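Local coordinates for protein member of s1p family of ribosomal proteins (Pyrococcus furiosus, PDB 5YH1) that binds manganese through its DHH domain, the part present here, and probably acts as an exonuclease on nucleic acids, at residues A[142-145]-A[146-150]; A[168-171]-A[172-176]; A[235-238]-A[239-242]; A[275-279]-A[280-284]; A[377-380]-A[381-384]. One frame throughout, in Å; residues are numbered along the deposited sequence.

The five contacts are local ones, spread along a DHH domain whose manganese is held by Asp-67, Asp-137, His-163 and Asp-229. Interactions 1 and 2 touch: Thr-142 OG1 lies 2.7 Å from Asp-168 OD2, a probable hydrogen bond, and their centres are 16 Å apart. Across the chain's centre from interaction 1 lies interaction 3, the two centres 34 Å apart; interaction 4 lies across from both 1 and 2. The side chains of Asp-144 and Phe-236 are each about 12 Å from the manganese, that of Leu-280 about 13 Å. Interaction 5 lies away from the metal, its nearest atoms about 9 Å from those of interaction 3.

Interaction 1: residues A[142-145]-A[146-150]; sequences TEDI and PAYKR
Tyr-148 lays one face of its ring over Asp-144, and Lys-149 passes across Ile-145, at the N-terminal first turn of helix 145-152, which follows a short 3-10 segment in the DHH domain. The carbonyl oxygen Asp-144 O sits 3.4 Å above the ring plane, offset toward the rim, while Asp-144 CB approaches Tyr-148 CE2 at 3.6 Å. The ring reaches back over the preceding turn because its CG stands anti to the carbonyl carbon (chi1 -59°). Tyr-148 N also points to Asp-144 O, though at 3.3 Å this bond is weak. Beyond the ring, the hydroxyl of Tyr-148 bonds to Gly-139 O, and the carboxylate of Asp-144 is held by Tyr-107 N and Thr-141 OG1, so both polar ends are fixed from outside the turn.

The Ile-145 and Lys-149 side chains run obliquely to each other, with Ile-145 CG2 3.8 Å from Lys-149 CE on the extended lysine chain. Their backbones are joined by a much firmer bond, Lys-149 N to Ile-145 O at 2.8 Å. Pro-146 can give no N-H to the helix, and its CD lies 3.4 Å from Ile-145 CB, as the Ile-Pro linkage dictates. A water bridges Glu-143 O and Ala-147 N across this turn. At the interface with the second subunit, Arg-150 packs on helix 109-126 and forms salt bridges with Glu-263 and Glu-299 of that subunit. Its NH1 donates to Pro-146 O at 2.8 Å, with the acceptor in the guanidinium plane and the donor above the carbonyl plane.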
loop_
_atom_site.group_PDB
_atom_site.type_symbol
_atom_site.label_atom_id
_atom_site.label_comp_id
_atom_site.label_asym_id
_atom_site.label_seq_id
_atom_site.Cartn_x
_atom_site.Cartn_y
_atom_site.Cartn_z
ATOM N N THR A 142 -6.255 -23.815 12.846
ATOM C CA THR A 142 -5.218 -24.452 12.052
ATOM C C THR A 142 -4.622 -23.509 10.984
ATOM O O THR A 142 -3.448 -23.628 10.639
ATOM C CB THR A 142 -5.778 -25.759 11.452
ATOM O OG1 THR A 142 -5.988 -26.692 12.527
ATOM C CG2 THR A 142 -4.830 -26.378 10.419
ATOM N N GLU A 143 -5.406 -22.540 10.517
ATOM C CA GLU A 143 -4.919 -21.547 9.543
ATOM C C GLU A 143 -3.850 -20.618 10.138
ATOM O O GLU A 143 -3.152 -19.919 9.404
ATOM C CB GLU A 143 -6.078 -20.705 8.989
ATOM C CG GLU A 143 -6.905 -21.392 7.911
ATOM C CD GLU A 143 -7.653 -22.621 8.415
ATOM O OE1 GLU A 143 -7.587 -23.670 7.736
ATOM O OE2 GLU A 143 -8.291 -22.556 9.493
ATOM N N ASP A 144 -3.737 -20.607 11.462
ATOM C CA ASP A 144 -2.745 -19.792 12.147
ATOM C C ASP A 144 -1.393 -20.490 12.341
ATOM O O ASP A 144 -0.403 -19.830 12.659
ATOM C CB ASP A 144 -3.301 -19.340 13.489
ATOM C CG ASP A 144 -4.574 -18.520 13.333
ATOM O OD1 ASP A 144 -4.465 -17.379 12.843
ATOM O OD2 ASP A 144 -5.668 -19.019 13.674
ATOM N N ILE A 145 -1.348 -21.808 12.128
ATOM C CA ILE A 145 -0.138 -22.602 12.405
ATOM C C ILE A 145 1.109 -22.174 11.595
ATOM O O ILE A 145 2.217 -22.078 12.149
ATOM C CB ILE A 145 -0.442 -24.108 12.256
ATOM C CG1 ILE A 145 -1.309 -24.553 13.445
ATOM C CG2 ILE A 145 0.844 -24.929 12.197
ATOM C CD1 ILE A 145 -1.799 -25.986 13.390
ATOM N N PRO A 146 0.947 -21.899 10.295
ATOM C CA PRO A 146 2.113 -21.419 9.530
ATOM C C PRO A 146 2.820 -20.225 10.166
ATOM O O PRO A 146 4.044 -20.186 10.207
ATOM C CB PRO A 146 1.508 -21.048 8.180
ATOM C CG PRO A 146 0.344 -21.984 8.036
ATOM C CD PRO A 146 -0.210 -22.175 9.422
ATOM N N ALA A 147 2.052 -19.268 10.682
ATOM C CA ALA A 147 2.630 -18.125 11.390
ATOM C C ALA A 147 3.376 -18.563 12.638
ATOM O O ALA A 147 4.450 -18.042 12.951
ATOM C CB ALA A 147 1.539 -17.124 11.758
ATOM N N TYR A 148 2.807 -19.522 13.359
ATOM C CA TYR A 148 3.404 -19.983 14.609
ATOM C C TYR A 148 4.678 -20.802 14.362
ATOM O O TYR A 148 5.624 -20.709 15.130
ATOM C CB TYR A 148 2.397 -20.776 15.451
ATOM C CG TYR A 148 1.138 -20.012 15.843
ATOM C CD1 TYR A 148 1.154 -18.635 16.062
ATOM C CD2 TYR A 148 -0.066 -20.680 16.011
ATOM C CE1 TYR A 148 0.009 -17.957 16.428
ATOM C CE2 TYR A 148 -1.220 -20.008 16.371
ATOM C CZ TYR A 148 -1.177 -18.650 16.581
ATOM O OH TYR A 148 -2.323 -17.992 16.943
ATOM N N LYS A 149 4.713 -21.584 13.290
ATOM C CA LYS A 149 5.950 -22.287 12.916
ATOM C C LYS A 149 7.099 -21.306 12.711
ATOM O O LYS A 149 8.220 -21.567 13.133
ATOM C CB LYS A 149 5.745 -23.118 11.660
ATOM C CG LYS A 149 4.916 -24.356 11.928
ATOM C CD LYS A 149 4.675 -25.141 10.660
ATOM C CE LYS A 149 4.040 -26.475 10.989
ATOM N NZ LYS A 149 4.004 -27.353 9.792
ATOM N N ARG A 150 6.804 -20.156 12.107
ATOM C CA ARG A 150 7.810 -19.133 11.900
ATOM C C ARG A 150 8.225 -18.464 13.199
ATOM O O ARG A 150 9.425 -18.295 13.446
ATOM C CB ARG A 150 7.334 -18.114 10.871
ATOM C CG ARG A 150 7.336 -18.691 9.465
ATOM C CD ARG A 150 6.444 -17.885 8.554
ATOM N NE ARG A 150 6.436 -18.373 7.179
ATOM C CZ ARG A 150 5.762 -19.434 6.751
ATOM N NH1 ARG A 150 5.043 -20.181 7.593
ATOM N NH2 ARG A 150 5.817 -19.759 5.464
HETATM O O HOH W 1 -0.719 -18.461 9.251
#

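Interaction 2: residues A[168-171]-A[172-176]; sequences DWIS and EDKAK
The Trp-169 indole carries Ala-175 CB on one face and meets the backbone of Lys-174 at its edge. The methyl stands 4.2 Å from the centroid of the six-membered ring and 23° off the ring normal, a CH-pi contact displaced toward the rim. At the edge, Trp-169 CE3 comes within 3.4 Å of Lys-174 O. Arg-192 adds a cation-pi contact to the indole, and His-189 meets it with the ring planes nearly perpendicular.

These groups sit on a tight beta hairpin formed by 169-171 and 174-175. Trp-169 and Ala-175 are an antiparallel non-hydrogen-bonded pair. Beside them Lys-176 N donates to Asp-168 O at 2.8 Å. Toward the turn, Lys-174 O accepts from both Ile-170 N, at 2.8 Å, and Ser-171 N, at 3.1 Å, where the chain turns a corner at residue 170.

Ile-170 has CG1 placed between its backbone N and carbonyl carbon (chi1 56°), which sets CG1 against Lys-174 O, 3.2 Å away, and lets CD1 reach the lysine stem, 3.9 Å from Lys-174 CG, as the two side chains cross.

The register thus rests on the Trp-169/Ala-175 pair and the bonds flanking it, from Lys-176 N and Ile-170 N, with carbon contacts at the sides. Lys-174 O is gripped by two N-H groups next to the turn, and the aliphatic stem of Lys-174 provides packing near the surface.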
loop_
_atom_site.group_PDB
_atom_site.type_symbol
_atom_site.label_atom_id
_atom_site.label_comp_id
_atom_site.label_asym_id
_atom_site.label_seq_id
_atom_site.Cartn_x
_atom_site.Cartn_y
_atom_site.Cartn_z
ATOM N N ASP A 168 -9.754 -28.870 14.482
ATOM C CA ASP A 168 -8.948 -30.100 14.451
ATOM C C ASP A 168 -8.584 -30.553 15.860
ATOM O O ASP A 168 -7.513 -30.232 16.374
ATOM C CB ASP A 168 -7.675 -29.888 13.619
ATOM C CG ASP A 168 -7.966 -29.666 12.146
ATOM O OD1 ASP A 168 -8.805 -30.402 11.596
ATOM O OD2 ASP A 168 -7.357 -28.767 11.522
ATOM N N TRP A 169 -9.479 -31.301 16.489
ATOM C CA TRP A 169 -9.260 -31.743 17.864
ATOM C C TRP A 169 -8.389 -32.994 17.905
ATOM O O TRP A 169 -8.585 -33.914 17.122
ATOM C CB TRP A 169 -10.603 -31.968 18.572
ATOM C CG TRP A 169 -11.368 -30.690 18.680
ATOM C CD1 TRP A 169 -12.322 -30.236 17.823
ATOM C CD2 TRP A 169 -11.194 -29.671 19.666
ATOM N NE1 TRP A 169 -12.771 -29.000 18.224
ATOM C CE2 TRP A 169 -12.094 -28.633 19.358
ATOM C CE3 TRP A 169 -10.366 -29.537 20.781
ATOM C CZ2 TRP A 169 -12.200 -27.475 20.134
ATOM C CZ3 TRP A 169 -10.467 -28.393 21.551
ATOM C CH2 TRP A 169 -11.383 -27.371 21.222
ATOM N N ILE A 170 -7.401 -32.993 18.795
ATOM C CA ILE A 170 -6.543 -34.163 19.002
ATOM C C ILE A 170 -6.911 -34.903 20.288
ATOM O O ILE A 170 -6.599 -36.079 20.433
ATOM C CB ILE A 170 -5.034 -33.808 18.992
ATOM C CG1 ILE A 170 -4.698 -32.726 20.023
ATOM C CG2 ILE A 170 -4.603 -33.361 17.599
ATOM C CD1 ILE A 170 -3.217 -32.431 20.122
ATOM N N SER A 171 -7.562 -34.212 21.220
ATOM C CA SER A 171 -8.172 -34.854 22.380
ATOM C C SER A 171 -9.419 -34.063 22.782
ATOM O O SER A 171 -9.859 -33.178 22.042
ATOM C CB SER A 171 -7.170 -34.954 23.531
ATOM O OG SER A 171 -7.059 -33.729 24.225
ATOM N N GLU A 172 -9.992 -34.393 23.938
ATOM C CA GLU A 172 -11.235 -33.759 24.397
ATOM C C GLU A 172 -11.080 -32.249 24.590
ATOM O O GLU A 172 -11.957 -31.483 24.191
ATOM C CB GLU A 172 -11.766 -34.425 25.684
ATOM C CG GLU A 172 -10.824 -34.379 26.889
ATOM C CD GLU A 172 -11.322 -35.191 28.079
ATOM O OE1 GLU A 172 -11.267 -34.673 29.217
ATOM O OE2 GLU A 172 -11.764 -36.346 27.885
ATOM N N ASP A 173 -9.964 -31.821 25.176
ATOM C CA ASP A 173 -9.733 -30.393 25.413
ATOM C C ASP A 173 -8.414 -29.885 24.799
ATOM O O ASP A 173 -7.818 -28.945 25.308
ATOM C CB ASP A 173 -9.794 -30.091 26.917
ATOM C CG ASP A 173 -8.811 -30.914 27.722
ATOM O OD1 ASP A 173 -8.014 -31.659 27.114
ATOM O OD2 ASP A 173 -8.843 -30.821 28.967
ATOM N N LYS A 174 -7.977 -30.504 23.704
ATOM C CA LYS A 174 -6.774 -30.061 23.005
ATOM C C LYS A 174 -6.927 -30.151 21.491
ATOM O O LYS A 174 -7.364 -31.176 20.958
ATOM C CB LYS A 174 -5.553 -30.862 23.456
ATOM C CG LYS A 174 -4.244 -30.179 23.100
ATOM C CD LYS A 174 -3.030 -30.859 23.710
ATOM C CE LYS A 174 -1.788 -30.001 23.509
ATOM N NZ LYS A 174 -0.529 -30.756 23.756
ATOM N N ALA A 175 -6.573 -29.062 20.809
ATOM C CA ALA A 175 -6.620 -29.002 19.356
ATOM C C ALA A 175 -5.217 -28.946 18.782
ATOM O O ALA A 175 -4.254 -28.674 19.495
ATOM C CB ALA A 175 -7.409 -27.787 18.904
ATOM N N LYS A 176 -5.127 -29.177 17.480
ATOM C CA LYS A 176 -3.854 -29.186 16.769
ATOM C C LYS A 176 -3.060 -27.894 16.983
ATOM O O LYS A 176 -1.863 -27.938 17.276
ATOM C CB LYS A 176 -4.092 -29.413 15.277
ATOM C CG LYS A 176 -2.830 -29.752 14.507
ATOM C CD LYS A 176 -3.112 -29.952 13.026
ATOM C CE LYS A 176 -1.845 -30.371 12.287
ATOM N NZ LYS A 176 -1.957 -30.124 10.822
#

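Interaction 3: residues A[235-238]-A[239-242]; sequences EFYQ and YLEY
Glu-235, on helix 234-245, meets Tyr-239 one turn later: its CB lies 4.0 Å from Tyr-239 CE2, and its carbonyl oxygen accepts Tyr-239 N at 2.9 Å. The glutamate chain bends away at chi2, taking the carboxylate to Tyr-194 and Ser-31, while the tyrosine hydroxyl binds Glu-205.

Phe-236 comes next and carries the main apolar contact; its side chain is about 8 Å from that of Asp-229, a manganese ligand. Its CG is turned anti to the backbone N (chi1 169°), swinging the ring forward along the helix so that Leu-240 covers one face. Leu-240 CG stands 4.1 Å from the ring centroid, 17° off the normal, a CH-pi contact offset toward the rim. The CD2 branch reaches Phe-236 CZ at 3.7 Å, and Leu-240 N bonds to Phe-236 O.

Tyr-237 lies alongside the same leucine, pointing the same way, with its CD1 3.9 Å from Leu-240 CD1. Of the two leucine methyls, CD2 packs on Phe-236, while CD1 touches both Phe-236 and Tyr-237.

Gln-238 contributes through its backbone: Glu-241 N donates to Gln-238 O at 3.1 Å, an i to i+3 bond. The side-chain oxygen Gln-238 OE1 accepts Lys-30 N.

Phe-236 and Leu-240 thus pack on helix 221-229, and Tyr-239 joins them there through its ring. The polar tips of Glu-235, Gln-238 and Tyr-239 tie the helix to Tyr-194 and Ser-31, Lys-30 and Glu-205.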
loop_
_atom_site.group_PDB
_atom_site.type_symbol
_atom_site.label_atom_id
_atom_site.label_comp_id
_atom_site.label_asym_id
_atom_site.label_seq_id
_atom_site.Cartn_x
_atom_site.Cartn_y
_atom_site.Cartn_z
ATOM N N GLU A 235 -24.061 -14.659 29.417
ATOM C CA GLU A 235 -23.014 -13.748 29.885
ATOM C C GLU A 235 -23.200 -12.339 29.329
ATOM O O GLU A 235 -22.946 -11.363 30.030
ATOM C CB GLU A 235 -21.617 -14.260 29.493
ATOM C CG GLU A 235 -21.173 -15.530 30.212
ATOM C CD GLU A 235 -21.526 -16.812 29.494
ATOM O OE1 GLU A 235 -20.941 -17.846 29.855
ATOM O OE2 GLU A 235 -22.367 -16.817 28.582
ATOM N N PHE A 236 -23.639 -12.241 28.074
ATOM C CA PHE A 236 -23.761 -10.947 27.389
ATOM C C PHE A 236 -24.823 -10.101 28.090
ATOM O O PHE A 236 -24.617 -8.915 28.366
ATOM C CB PHE A 236 -24.090 -11.155 25.899
ATOM C CG PHE A 236 -24.482 -9.900 25.156
ATOM C CD1 PHE A 236 -23.595 -8.839 25.024
ATOM C CD2 PHE A 236 -25.729 -9.803 24.543
ATOM C CE1 PHE A 236 -23.946 -7.696 24.321
ATOM C CE2 PHE A 236 -26.091 -8.656 23.831
ATOM C CZ PHE A 236 -25.195 -7.599 23.726
ATOM N N TYR A 237 -25.939 -10.738 28.418
ATOM C CA TYR A 237 -27.067 -10.022 29.006
ATOM C C TYR A 237 -26.721 -9.512 30.395
ATOM O O TYR A 237 -27.232 -8.486 30.805
ATOM C CB TYR A 237 -28.337 -10.883 28.955
ATOM C CG TYR A 237 -28.722 -11.179 27.516
ATOM C CD1 TYR A 237 -29.152 -10.155 26.665
ATOM C CD2 TYR A 237 -28.606 -12.456 26.988
ATOM C CE1 TYR A 237 -29.483 -10.406 25.336
ATOM C CE2 TYR A 237 -28.938 -12.716 25.657
ATOM C CZ TYR A 237 -29.375 -11.685 24.842
ATOM O OH TYR A 237 -29.704 -11.941 23.526
ATOM N N GLN A 238 -25.794 -10.181 31.083
ATOM C CA GLN A 238 -25.220 -9.627 32.315
ATOM C C GLN A 238 -24.250 -8.482 32.015
ATOM O O GLN A 238 -24.280 -7.447 32.687
ATOM C CB GLN A 238 -24.488 -10.705 33.117
ATOM C CG GLN A 238 -25.370 -11.850 33.613
ATOM C CD GLN A 238 -24.551 -12.942 34.284
ATOM O OE1 GLN A 238 -24.007 -12.748 35.378
ATOM N NE2 GLN A 238 -24.449 -14.088 33.633
ATOM N N TYR A 239 -23.363 -8.679 31.037
ATOM C CA TYR A 239 -22.367 -7.651 30.691
ATOM C C TYR A 239 -23.048 -6.317 30.334
ATOM O O TYR A 239 -22.537 -5.256 30.653
ATOM C CB TYR A 239 -21.464 -8.109 29.530
ATOM C CG TYR A 239 -20.324 -9.041 29.912
ATOM C CD1 TYR A 239 -19.367 -8.655 30.845
ATOM C CD2 TYR A 239 -20.184 -10.289 29.311
ATOM C CE1 TYR A 239 -18.314 -9.484 31.180
ATOM C CE2 TYR A 239 -19.126 -11.135 29.644
ATOM C CZ TYR A 239 -18.194 -10.725 30.577
ATOM O OH TYR A 239 -17.147 -11.554 30.931
ATOM N N LEU A 240 -24.201 -6.382 29.683
ATOM C CA LEU A 240 -24.965 -5.178 29.323
ATOM C C LEU A 240 -25.268 -4.229 30.487
ATOM O O LEU A 240 -25.369 -3.010 30.298
ATOM C CB LEU A 240 -26.292 -5.572 28.679
ATOM C CG LEU A 240 -26.245 -6.058 27.232
ATOM C CD1 LEU A 240 -27.644 -6.510 26.823
ATOM C CD2 LEU A 240 -25.733 -4.974 26.284
ATOM N N GLU A 241 -25.434 -4.782 31.683
ATOM C CA GLU A 241 -25.733 -3.974 32.861
ATOM C C GLU A 241 -24.619 -2.979 33.191
ATOM O O GLU A 241 -24.894 -1.875 33.661
ATOM C CB GLU A 241 -26.038 -4.887 34.056
ATOM C CG GLU A 241 -27.387 -5.584 33.942
ATOM C CD GLU A 241 -28.530 -4.619 34.208
ATOM O OE1 GLU A 241 -28.725 -4.256 35.391
ATOM O OE2 GLU A 241 -29.207 -4.197 33.240
ATOM N N TYR A 242 -23.362 -3.343 32.924
ATOM C CA TYR A 242 -22.244 -2.421 33.166
ATOM C C TYR A 242 -22.250 -1.239 32.195
ATOM O O TYR A 242 -21.796 -0.148 32.536
ATOM C CB TYR A 242 -20.905 -3.143 33.060
ATOM C CG TYR A 242 -20.686 -4.182 34.133
ATOM C CD1 TYR A 242 -20.292 -3.813 35.415
ATOM C CD2 TYR A 242 -20.868 -5.527 33.864
ATOM C CE1 TYR A 242 -20.093 -4.765 36.397
ATOM C CE2 TYR A 242 -20.675 -6.477 34.836
ATOM C CZ TYR A 242 -20.289 -6.092 36.098
ATOM O OH TYR A 242 -20.087 -7.059 37.053
#

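Interaction 4: residues A[275-279]-A[280-284]; sequences IIEEI and LLITG
Helix 276-279 ends in a Schellman motif, in which Leu-281 takes a positive phi (63°), Ile-282 N returns to Glu-277 O through a bond of 3.1 Å that is almost straight at 175°, and Leu-281 N returns to Glu-278 O at 3.2 Å.

Past the turn, Thr-283 points back at the helix, and its OG1 donates to Glu-278 OE1 at 2.6 Å. The two side chains cross at about a right angle, and the hydroxyl reaches the carboxylate from above its plane. Glu-278 gets there by bending at chi2 (-64°), which folds its carboxylate toward the threonine; Thr-283 OG1 in turn accepts Asn-285 N, so the hydroxyl is held on both its donor and acceptor sides.

The apolar counterpart is Ile-282, whose CG1 lies 3.8 Å from Glu-277 CB as the side chains cross obliquely. On another part of the turn, Ile-276 and Leu-280 run side by side, with CG1 of the isoleucine 3.8 Å from CD1 of the leucine.

This helix end is wedged between larger helices. Leu-280 and Ile-282 pack on helix 66-86, Ile-276 and Ile-279 on helix 250-267, and Leu-281 on the start of helix 286-311, whose His-289 also bonds to Glu-278 O.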
loop_
_atom_site.group_PDB
_atom_site.type_symbol
_atom_site.label_atom_id
_atom_site.label_comp_id
_atom_site.label_asym_id
_atom_site.label_seq_id
_atom_site.Cartn_x
_atom_site.Cartn_y
_atom_site.Cartn_z
ATOM N N ILE A 275 -8.302 7.707 18.693
ATOM C CA ILE A 275 -9.692 7.746 18.243
ATOM C C ILE A 275 -10.507 6.609 18.869
ATOM O O ILE A 275 -11.561 6.851 19.451
ATOM C CB ILE A 275 -9.797 7.661 16.707
ATOM C CG1 ILE A 275 -8.824 8.656 16.054
ATOM C CG2 ILE A 275 -11.225 7.942 16.252
ATOM C CD1 ILE A 275 -8.812 8.622 14.539
ATOM N N ILE A 276 -10.028 5.377 18.730
ATOM C CA ILE A 276 -10.774 4.203 19.193
ATOM C C ILE A 276 -11.124 4.278 20.697
ATOM O O ILE A 276 -12.228 3.914 21.091
ATOM C CB ILE A 276 -10.031 2.885 18.834
ATOM C CG1 ILE A 276 -10.895 1.653 19.116
ATOM C CG2 ILE A 276 -8.713 2.759 19.581
ATOM C CD1 ILE A 276 -12.112 1.533 18.236
ATOM N N GLU A 277 -10.197 4.771 21.519
ATOM C CA GLU A 277 -10.424 4.895 22.961
ATOM C C GLU A 277 -11.590 5.834 23.280
ATOM O O GLU A 277 -12.307 5.626 24.269
ATOM C CB GLU A 277 -9.183 5.419 23.694
ATOM C CG GLU A 277 -7.936 4.561 23.558
ATOM C CD GLU A 277 -7.071 4.933 22.361
ATOM O OE1 GLU A 277 -7.508 5.728 21.504
ATOM O OE2 GLU A 277 -5.946 4.410 22.270
ATOM N N GLU A 278 -11.750 6.871 22.459
ATOM C CA GLU A 278 -12.817 7.847 22.638
ATOM C C GLU A 278 -14.150 7.241 22.258
ATOM O O GLU A 278 -15.149 7.420 22.959
ATOM C CB GLU A 278 -12.569 9.094 21.786
ATOM C CG GLU A 278 -11.240 9.797 22.038
ATOM C CD GLU A 278 -11.114 10.361 23.437
ATOM O OE1 GLU A 278 -12.103 10.365 24.197
ATOM O OE2 GLU A 278 -10.012 10.816 23.782
ATOM N N ILE A 279 -14.164 6.510 21.153
ATOM C CA ILE A 279 -15.374 5.846 20.697
ATOM C C ILE A 279 -15.824 4.782 21.711
ATOM O O ILE A 279 -17.021 4.627 21.957
ATOM C CB ILE A 279 -15.165 5.231 19.306
ATOM C CG1 ILE A 279 -14.922 6.345 18.276
ATOM C CG2 ILE A 279 -16.368 4.389 18.887
ATOM C CD1 ILE A 279 -14.335 5.845 16.971
ATOM N N LEU A 280 -14.861 4.080 22.312
ATOM C CA LEU A 280 -15.153 3.015 23.276
ATOM C C LEU A 280 -15.479 3.516 24.690
ATOM O O LEU A 280 -15.791 2.703 25.573
ATOM C CB LEU A 280 -13.968 2.053 23.366
ATOM C CG LEU A 280 -13.760 1.131 22.177
ATOM C CD1 LEU A 280 -12.464 0.372 22.377
ATOM C CD2 LEU A 280 -14.935 0.179 21.979
ATOM N N LEU A 281 -15.373 4.832 24.895
ATOM C CA LEU A 281 -15.692 5.504 26.151
ATOM C C LEU A 281 -14.779 5.048 27.285
ATOM O O LEU A 281 -15.259 4.683 28.344
ATOM C CB LEU A 281 -17.172 5.309 26.532
ATOM C CG LEU A 281 -17.745 6.300 27.570
ATOM C CD1 LEU A 281 -18.115 7.608 26.909
ATOM C CD2 LEU A 281 -18.969 5.739 28.278
ATOM N N ILE A 282 -13.466 5.048 27.068
ATOM C CA ILE A 282 -12.551 4.681 28.154
ATOM C C ILE A 282 -11.673 5.821 28.620
ATOM O O ILE A 282 -10.811 5.627 29.468
ATOM C CB ILE A 282 -11.684 3.449 27.826
ATOM C CG1 ILE A 282 -10.709 3.739 26.688
ATOM C CG2 ILE A 282 -12.567 2.258 27.482
ATOM C CD1 ILE A 282 -9.600 2.713 26.594
ATOM N N THR A 283 -11.877 7.000 28.057
ATOM C CA THR A 283 -11.255 8.209 28.562
ATOM C C THR A 283 -12.331 8.983 29.318
ATOM O O THR A 283 -13.531 8.709 29.198
ATOM C CB THR A 283 -10.705 9.097 27.417
ATOM O OG1 THR A 283 -11.784 9.714 26.712
ATOM C CG2 THR A 283 -9.886 8.288 26.433
ATOM N N GLY A 284 -11.916 9.973 30.082
ATOM C CA GLY A 284 -12.883 10.843 30.726
ATOM C C GLY A 284 -13.458 11.910 29.814
ATOM O O GLY A 284 -14.226 12.749 30.268
#

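Interaction 5: residues A[377-380]-A[381-384]; sequences RASD and GMAK
Ala-378 and selenomethionine Met-382 meet where strand 373-378 of the mixed six-stranded sheet gives way to a helical turn. Ala-378 CB points at the turn and touches Met-382 CG at 3.6 Å. The selenomethionine CG is anti to its carbonyl carbon (chi1 -60°), which brings it beside the strand end, and bends at chi2 and chi3 carry the selenium end away from the strand.

The backbone of the turn holds this pair in place. Met-382 N donates to Ser-379 O at 2.9 Å, and Ala-383 N donates to Asp-380 O at the same separation; these are two successive i to i+3 bonds in a stretch with helical backbone angles. Gly-381 sits at the start of the coil.

Farther out, Phe-387 lies against both Ala-378 and Met-382, and Pro-363 adds to the packing on Met-382. The strand end is fixed by backbone bonds from Ala-378 to Tyr-412 and from Ser-379 to Ile-364, while Ser-379 OG bonds to Ser-362 O and Ile-364 N. Met-382 CG also lies 3.4 Å from Ser-379 O.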
loop_
_atom_site.group_PDB
_atom_site.type_symbol
_atom_site.label_atom_id
_atom_site.label_comp_id
_atom_site.label_asym_id
_atom_site.label_seq_id
_atom_site.Cartn_x
_atom_site.Cartn_y
_atom_site.Cartn_z
ATOM N N ARG A 377 -24.765 -16.166 4.326
ATOM C CA ARG A 377 -25.357 -15.899 5.637
ATOM C C ARG A 377 -26.657 -16.661 5.794
ATOM O O ARG A 377 -27.509 -16.631 4.915
ATOM C CB ARG A 377 -25.569 -14.406 5.827
ATOM C CG ARG A 377 -24.269 -13.699 6.138
ATOM C CD ARG A 377 -24.363 -12.208 5.948
ATOM N NE ARG A 377 -23.598 -11.514 6.980
ATOM C CZ ARG A 377 -22.352 -11.068 6.860
ATOM N NH1 ARG A 377 -21.666 -11.229 5.740
ATOM N NH2 ARG A 377 -21.782 -10.439 7.879
ATOM N N ALA A 378 -26.770 -17.369 6.913
ATOM C CA ALA A 378 -27.916 -18.208 7.235
ATOM C C ALA A 378 -28.557 -17.703 8.521
ATOM O O ALA A 378 -27.878 -17.535 9.523
ATOM C CB ALA A 378 -27.463 -19.644 7.418
ATOM N N SER A 379 -29.859 -17.440 8.492
ATOM C CA SER A 379 -30.590 -17.102 9.718
ATOM C C SER A 379 -30.681 -18.306 10.661
ATOM O O SER A 379 -30.470 -19.455 10.251
ATOM C CB SER A 379 -32.002 -16.642 9.377
ATOM O OG SER A 379 -32.729 -17.715 8.815
ATOM N N ASP A 380 -31.007 -18.035 11.922
ATOM C CA ASP A 380 -31.203 -19.090 12.927
ATOM C C ASP A 380 -32.189 -20.141 12.452
ATOM O O ASP A 380 -32.000 -21.320 12.710
ATOM C CB ASP A 380 -31.684 -18.494 14.242
ATOM C CG ASP A 380 -30.622 -17.663 14.913
ATOM O OD1 ASP A 380 -29.429 -17.832 14.583
ATOM O OD2 ASP A 380 -30.976 -16.836 15.769
ATOM N N GLY A 381 -33.214 -19.705 11.730
ATOM C CA GLY A 381 -34.186 -20.610 11.117
ATOM C C GLY A 381 -33.605 -21.719 10.254
ATOM O O GLY A 381 -34.232 -22.774 10.098
HETATM N N MSE A 382 -32.419 -21.494 9.686
HETATM C CA MSE A 382 -31.765 -22.509 8.846
HETATM C C MSE A 382 -31.314 -23.708 9.665
HETATM O O MSE A 382 -31.130 -24.800 9.128
HETATM C CB MSE A 382 -30.568 -21.903 8.105
HETATM C CG MSE A 382 -30.929 -20.741 7.181
HETATM SE SE MSE A 382 -31.941 -21.416 5.650
HETATM C CE MSE A 382 -30.639 -22.745 4.970
ATOM N N ALA A 383 -31.129 -23.532 10.971
ATOM C CA ALA A 383 -30.805 -24.667 11.845
ATOM C C ALA A 383 -31.852 -25.796 11.743
ATOM O O ALA A 383 -31.508 -26.963 11.832
ATOM C CB ALA A 383 -30.660 -24.204 13.287
ATOM N N LYS A 384 -33.116 -25.437 11.516
ATOM C CA LYS A 384 -34.204 -26.409 11.347
ATOM C C LYS A 384 -34.015 -27.332 10.141
ATOM O O LYS A 384 -34.719 -28.334 10.005
ATOM C CB LYS A 384 -35.555 -25.683 11.227
ATOM C CG LYS A 384 -35.933 -24.889 12.477
ATOM C CD LYS A 384 -37.330 -24.285 12.381
ATOM C CE LYS A 384 -37.363 -22.871 11.790
ATOM N NZ LYS A 384 -37.909 -21.855 12.743
#